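Side-chain contacts in CG5036 (Drosophila melanogaster, PDB 4IGU), which binds G-protein alpha subunits through its RGS domain and probably both stimulates their GTPase activity and slows their release of GDP: residues N41-E46 / E50-W55; E98-N103 / H110-A115. All coordinates share one frame; numbering follows the deposited sequence.

Followed from the N terminus, the chain first reaches contact 1, where helix 33-45 passes through a four-residue turn (46-49) into helix 50-61 and the two helices lean on each other beside that turn. Helix 67-81 and a long loop follow before contact 2 closes the second turn, the nine residues (104-112) joining the end of helix 94-103 to the start of helix 113-132. The two closures are in series, neither nested nor crossed, with centres about 21 Å apart. They nevertheless meet through Phe54 of contact 1, whose CZ lies 3.7 Å from Ala115 CB of contact 2, tying helix 50-61 to helix 113-132 inside the RGS domain.

Contact 1 (N41-E46 / E50-W55); sequences NFLRSE and ENILFW
Leu43 reaches from helix 33-45 to Ile52 on helix 50-61, and its methyl CD1 does the touching. Its CB points across the gap but stays 5.1 Å from Ile52 CG2. CG, set beside the backbone N and anti to the carbonyl carbon (chi1 -69°), comes barely closer and serves as the fork. From there CD1 runs forward to Ile52 CB at 3.7 Å and to Ile52 CG2 at 3.8 Å, while CD2 diverges from Ile52; the leucine also touches Ser48 and Ser127 of helix 113-132. The two side chains cross at about a right angle, with one methyl against the branch point of the isoleucine. The two segments bury just 135 Å² between them and flank the short turn between two helices of the RGS fold; in relatives such as RGS4 the equivalent turn contributes to the surface that meets the G-protein alpha subunit. Farther out, Arg44, bent at chi3 (-66°), brings its NH2 to 4.5 Å from Leu53 CD1, obliquely to the guanidinium. That same NH2 is hydrogen-bonded to Gln40. Charged neighbours have mates elsewhere: Glu46 pairs with Arg130, and Glu50 with Arg88.

Contact 2 (E98-N103 / H110-A115); sequences EIVNRN and HTFDEA
Asn103, on the last turn of helix 94-103, comes within 5.3 Å of Thr111, CA to CA, where a type I turn from His110 to Asp113 leads into the next helix. Asn103 ND2 donates an N-H to Thr111 O at 3.0 Å, almost straight (174°), with the acceptor in the amide plane and the donor tilted 18° from the plane of the carbonyl. Behind the amide, nearer the backbone, Asn103 CB packs on Thr111 CG2 at 3.5 Å. With an alanine here, Thr111 O is likely to lose this donor and the turn its polar tie to the helix. In the RGS bundle, the connection between these two helices is fastened back on the helix it leaves; the equivalent loop of RGS4 meets the G-protein alpha subunit, as this one probably does. Deeper in, Val100 divides its methyls: CG1, anti to the backbone N (chi1 173°), meets Phe112 CE1 at 3.8 Å, and CG2 faces Ala115 CB at 4.2 Å. Thr111 CG2 lies over the centre of one face of the Phe112 ring, whose residue is the N-cap of helix 113-132. Ile99 CD1 approaches Glu114 OE1 at 3.3 Å, the side chains crossing at about a right angle, while OE2 pairs with Arg95.

Contact 1 (N41-E46 / E50-W55)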
loop_
_atom_site.group_PDB
_atom_site.type_symbol
_atom_site.label_atom_id
_atom_site.label_comp_id
_atom_site.label_asym_id
_atom_site.label_seq_id
_atom_site.Cartn_x
_atom_site.Cartn_y
_atom_site.Cartn_z
ATOM N N ASN A 41 -8.686 -1.526 -4.876
ATOM C CA ASN A 41 -9.917 -2.268 -5.176
ATOM C C ASN A 41 -9.612 -3.693 -5.600
ATOM O O ASN A 41 -10.304 -4.637 -5.219
ATOM C CB ASN A 41 -10.749 -1.564 -6.256
ATOM C CG ASN A 41 -11.471 -0.332 -5.730
ATOM O OD1 ASN A 41 -11.627 -0.158 -4.520
ATOM N ND2 ASN A 41 -11.928 0.525 -6.642
ATOM N N PHE A 42 -8.557 -3.847 -6.383
ATOM C CA PHE A 42 -8.127 -5.166 -6.797
ATOM C C PHE A 42 -7.642 -5.989 -5.612
ATOM O O PHE A 42 -7.933 -7.180 -5.520
ATOM C CB PHE A 42 -7.017 -5.066 -7.842
ATOM C CG PHE A 42 -6.418 -6.391 -8.195
ATOM C CD1 PHE A 42 -7.141 -7.312 -8.947
ATOM C CD2 PHE A 42 -5.140 -6.729 -7.768
ATOM C CE1 PHE A 42 -6.596 -8.539 -9.272
ATOM C CE2 PHE A 42 -4.593 -7.955 -8.084
ATOM C CZ PHE A 42 -5.322 -8.862 -8.840
ATOM N N LEU A 43 -6.886 -5.359 -4.714
ATOM C CA LEU A 43 -6.386 -6.053 -3.534
ATOM C C LEU A 43 -7.530 -6.492 -2.630
ATOM O O LEU A 43 -7.458 -7.555 -2.011
ATOM C CB LEU A 43 -5.424 -5.163 -2.745
ATOM C CG LEU A 43 -4.094 -4.874 -3.430
ATOM C CD1 LEU A 43 -3.295 -3.854 -2.632
ATOM C CD2 LEU A 43 -3.320 -6.173 -3.579
ATOM N N ARG A 44 -8.567 -5.664 -2.535
ATOM C CA ARG A 44 -9.728 -6.015 -1.715
ATOM C C ARG A 44 -10.353 -7.294 -2.269
ATOM O O ARG A 44 -10.665 -8.232 -1.522
ATOM C CB ARG A 44 -10.736 -4.856 -1.679
ATOM C CG ARG A 44 -12.004 -5.132 -0.875
ATOM C CD ARG A 44 -12.771 -3.843 -0.571
ATOM N NE ARG A 44 -12.008 -2.974 0.327
ATOM C CZ ARG A 44 -11.320 -1.904 -0.064
ATOM N NH1 ARG A 44 -11.306 -1.551 -1.346
ATOM N NH2 ARG A 44 -10.650 -1.184 0.827
ATOM N N SER A 45 -10.484 -7.346 -3.591
ATOM C CA SER A 45 -11.005 -8.525 -4.274
ATOM C C SER A 45 -10.134 -9.745 -3.977
ATOM O O SER A 45 -10.568 -10.885 -4.130
ATOM C CB SER A 45 -11.046 -8.286 -5.786
ATOM O OG SER A 45 -9.813 -8.667 -6.379
ATOM N N GLU A 46 -8.907 -9.495 -3.531
ATOM C CA GLU A 46 -7.960 -10.563 -3.232
ATOM C C GLU A 46 -7.750 -10.776 -1.730
ATOM O O GLU A 46 -6.865 -11.537 -1.325
ATOM C CB GLU A 46 -6.617 -10.246 -3.889
ATOM C CG GLU A 46 -6.126 -11.342 -4.799
ATOM C CD GLU A 46 -4.880 -10.960 -5.556
ATOM O OE1 GLU A 46 -4.024 -10.248 -4.983
ATOM O OE2 GLU A 46 -4.759 -11.385 -6.724
ATOM N N GLU A 50 -5.199 -4.864 3.196
ATOM C CA GLU A 50 -4.475 -4.384 4.373
ATOM C C GLU A 50 -3.025 -4.050 4.038
ATOM O O GLU A 50 -2.394 -3.252 4.734
ATOM C CB GLU A 50 -4.513 -5.412 5.511
ATOM C CG GLU A 50 -3.792 -6.706 5.199
ATOM C CD GLU A 50 -4.711 -7.718 4.560
ATOM O OE1 GLU A 50 -5.849 -7.329 4.202
ATOM O OE2 GLU A 50 -4.302 -8.892 4.437
ATOM N N ASN A 51 -2.503 -4.656 2.976
ATOM C CA ASN A 51 -1.142 -4.365 2.534
ATOM C C ASN A 51 -0.955 -2.911 2.080
ATOM O O ASN A 51 -0.014 -2.229 2.498
ATOM C CB ASN A 51 -0.734 -5.336 1.423
ATOM C CG ASN A 51 -0.361 -6.701 1.960
ATOM O OD1 ASN A 51 -0.113 -6.851 3.156
ATOM N ND2 ASN A 51 -0.303 -7.706 1.079
ATOM N N ILE A 52 -1.839 -2.428 1.217
ATOM C CA ILE A 52 -1.711 -1.050 0.751
ATOM C C ILE A 52 -2.177 -0.034 1.808
ATOM O O ILE A 52 -1.639 1.078 1.907
ATOM C CB ILE A 52 -2.419 -0.833 -0.622
ATOM C CG1 ILE A 52 -1.897 0.433 -1.301
ATOM C CG2 ILE A 52 -3.953 -0.829 -0.454
ATOM C CD1 ILE A 52 -2.359 0.608 -2.732
ATOM N N LEU A 53 -3.169 -0.405 2.606
ATOM C CA LEU A 53 -3.630 0.492 3.655
ATOM C C LEU A 53 -2.521 0.697 4.708
ATOM O O LEU A 53 -2.295 1.820 5.179
ATOM C CB LEU A 53 -4.931 -0.032 4.280
ATOM C CG LEU A 53 -6.129 0.057 3.315
ATOM C CD1 LEU A 53 -7.280 -0.847 3.725
ATOM C CD2 LEU A 53 -6.614 1.498 3.220
ATOM N N PHE A 54 -1.811 -0.373 5.050
ATOM C CA PHE A 54 -0.659 -0.253 5.957
ATOM C C PHE A 54 0.395 0.632 5.322
ATOM O O PHE A 54 0.937 1.540 5.966
ATOM C CB PHE A 54 -0.075 -1.640 6.266
ATOM C CG PHE A 54 1.270 -1.608 6.976
ATOM C CD1 PHE A 54 1.378 -1.154 8.289
ATOM C CD2 PHE A 54 2.413 -2.084 6.343
ATOM C CE1 PHE A 54 2.608 -1.153 8.948
ATOM C CE2 PHE A 54 3.653 -2.083 6.997
ATOM C CZ PHE A 54 3.750 -1.611 8.294
ATOM N N TRP A 55 0.675 0.385 4.045
ATOM C CA TRP A 55 1.700 1.145 3.328
ATOM C C TRP A 55 1.345 2.634 3.265
ATOM O O TRP A 55 2.195 3.501 3.478
ATOM C CB TRP A 55 1.930 0.573 1.916
ATOM C CG TRP A 55 3.136 1.197 1.238
ATOM C CD1 TRP A 55 4.433 0.782 1.323
ATOM C CD2 TRP A 55 3.147 2.374 0.415
ATOM N NE1 TRP A 55 5.250 1.618 0.592
ATOM C CE2 TRP A 55 4.480 2.605 0.028
ATOM C CE3 TRP A 55 2.149 3.255 -0.032
ATOM C CZ2 TRP A 55 4.850 3.675 -0.795
ATOM C CZ3 TRP A 55 2.516 4.319 -0.848
ATOM C CH2 TRP A 55 3.855 4.517 -1.224
#

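Contact 2 (E98-N103 / H110-A115)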
loop_
_atom_site.group_PDB
_atom_site.type_symbol
_atom_site.label_atom_id
_atom_site.label_comp_id
_atom_site.label_asym_id
_atom_site.label_seq_id
_atom_site.Cartn_x
_atom_site.Cartn_y
_atom_site.Cartn_z
ATOM N N GLU A 98 10.302 -8.038 15.453
ATOM C CA GLU A 98 11.093 -7.723 16.635
ATOM C C GLU A 98 11.687 -6.328 16.550
ATOM O O GLU A 98 11.764 -5.624 17.559
ATOM C CB GLU A 98 12.205 -8.758 16.828
ATOM C CG GLU A 98 11.707 -10.110 17.290
ATOM C CD GLU A 98 10.900 -10.012 18.586
ATOM O OE1 GLU A 98 11.263 -9.188 19.459
ATOM O OE2 GLU A 98 9.903 -10.755 18.727
ATOM N N ILE A 99 12.110 -5.933 15.347
ATOM C CA ILE A 99 12.635 -4.588 15.128
ATOM C C ILE A 99 11.562 -3.533 15.376
ATOM O O ILE A 99 11.808 -2.554 16.083
ATOM C CB ILE A 99 13.216 -4.409 13.703
ATOM C CG1 ILE A 99 14.475 -5.259 13.530
ATOM C CG2 ILE A 99 13.549 -2.943 13.448
ATOM C CD1 ILE A 99 15.032 -5.294 12.102
ATOM N N VAL A 100 10.380 -3.733 14.790
ATOM C CA VAL A 100 9.253 -2.819 14.979
ATOM C C VAL A 100 8.842 -2.723 16.461
ATOM O O VAL A 100 8.636 -1.618 16.981
ATOM C CB VAL A 100 8.052 -3.222 14.094
ATOM C CG1 VAL A 100 6.820 -2.384 14.423
ATOM C CG2 VAL A 100 8.421 -3.070 12.626
ATOM N N ASN A 101 8.750 -3.863 17.143
ATOM C CA ASN A 101 8.435 -3.871 18.578
ATOM C C ASN A 101 9.394 -3.008 19.366
ATOM O O ASN A 101 8.988 -2.202 20.209
ATOM C CB ASN A 101 8.469 -5.296 19.155
ATOM C CG ASN A 101 7.317 -6.143 18.682
ATOM O OD1 ASN A 101 6.411 -5.655 18.010
ATOM N ND2 ASN A 101 7.337 -7.430 19.036
ATOM N N ARG A 102 10.684 -3.178 19.108
ATOM C CA ARG A 102 11.665 -2.383 19.825
ATOM C C ARG A 102 11.521 -0.908 19.455
ATOM O O ARG A 102 11.668 -0.045 20.322
ATOM C CB ARG A 102 13.098 -2.904 19.575
ATOM C CG ARG A 102 13.323 -4.332 20.120
ATOM C CD ARG A 102 14.799 -4.774 20.101
ATOM N NE ARG A 102 15.269 -5.171 18.768
ATOM C CZ ARG A 102 15.242 -6.419 18.298
ATOM N NH1 ARG A 102 15.697 -6.686 17.074
ATOM N NH2 ARG A 102 14.759 -7.403 19.050
ATOM N N ASN A 103 11.238 -0.617 18.177
ATOM C CA ASN A 103 11.095 0.784 17.728
ATOM C C ASN A 103 9.874 1.468 18.316
ATOM O O ASN A 103 9.757 2.689 18.257
ATOM C CB ASN A 103 11.004 0.893 16.199
ATOM C CG ASN A 103 12.323 0.604 15.499
ATOM O OD1 ASN A 103 13.363 0.521 16.137
ATOM N ND2 ASN A 103 12.280 0.476 14.175
ATOM N N HIS A 110 10.293 6.679 11.334
ATOM C CA HIS A 110 10.914 5.560 10.638
ATOM C C HIS A 110 10.748 4.243 11.378
ATOM O O HIS A 110 11.374 3.242 11.000
ATOM C CB HIS A 110 12.404 5.847 10.393
ATOM C CG HIS A 110 12.647 6.964 9.430
ATOM N ND1 HIS A 110 12.670 6.776 8.064
ATOM C CD2 HIS A 110 12.878 8.284 9.633
ATOM C CE1 HIS A 110 12.907 7.932 7.466
ATOM N NE2 HIS A 110 13.032 8.862 8.395
ATOM N N THR A 111 9.903 4.236 12.408
ATOM C CA THR A 111 9.625 3.018 13.184
ATOM C C THR A 111 9.267 1.809 12.317
ATOM O O THR A 111 9.752 0.688 12.550
ATOM C CB THR A 111 8.515 3.291 14.234
ATOM O OG1 THR A 111 9.084 4.060 15.305
ATOM C CG2 THR A 111 7.941 2.004 14.802
ATOM N N PHE A 112 8.440 2.028 11.295
ATOM C CA PHE A 112 7.972 0.904 10.474
ATOM C C PHE A 112 8.730 0.683 9.166
ATOM O O PHE A 112 8.298 -0.134 8.339
ATOM C CB PHE A 112 6.486 1.081 10.149
ATOM C CG PHE A 112 5.618 1.232 11.367
ATOM C CD1 PHE A 112 5.217 0.117 12.081
ATOM C CD2 PHE A 112 5.224 2.486 11.808
ATOM C CE1 PHE A 112 4.415 0.247 13.213
ATOM C CE2 PHE A 112 4.424 2.624 12.947
ATOM C CZ PHE A 112 4.027 1.509 13.643
ATOM N N ASP A 113 9.835 1.393 8.955
ATOM C CA ASP A 113 10.535 1.283 7.672
ATOM C C ASP A 113 10.764 -0.150 7.173
ATOM O O ASP A 113 10.453 -0.461 6.025
ATOM C CB ASP A 113 11.838 2.077 7.686
ATOM C CG ASP A 113 11.597 3.549 7.510
ATOM O OD1 ASP A 113 10.415 3.938 7.580
ATOM O OD2 ASP A 113 12.571 4.311 7.309
ATOM N N GLU A 114 11.284 -1.021 8.032
ATOM C CA GLU A 114 11.551 -2.400 7.633
ATOM C C GLU A 114 10.283 -3.137 7.210
ATOM O O GLU A 114 10.296 -3.906 6.244
ATOM C CB GLU A 114 12.259 -3.159 8.768
ATOM C CG GLU A 114 13.621 -2.598 9.117
ATOM C CD GLU A 114 14.765 -3.534 8.751
ATOM O OE1 GLU A 114 15.790 -3.509 9.470
ATOM O OE2 GLU A 114 14.646 -4.283 7.751
ATOM N N ALA A 115 9.184 -2.911 7.925
ATOM C CA ALA A 115 7.939 -3.583 7.579
ATOM C C ALA A 115 7.353 -2.963 6.320
ATOM O O ALA A 115 6.844 -3.674 5.444
ATOM C CB ALA A 115 6.931 -3.529 8.743
#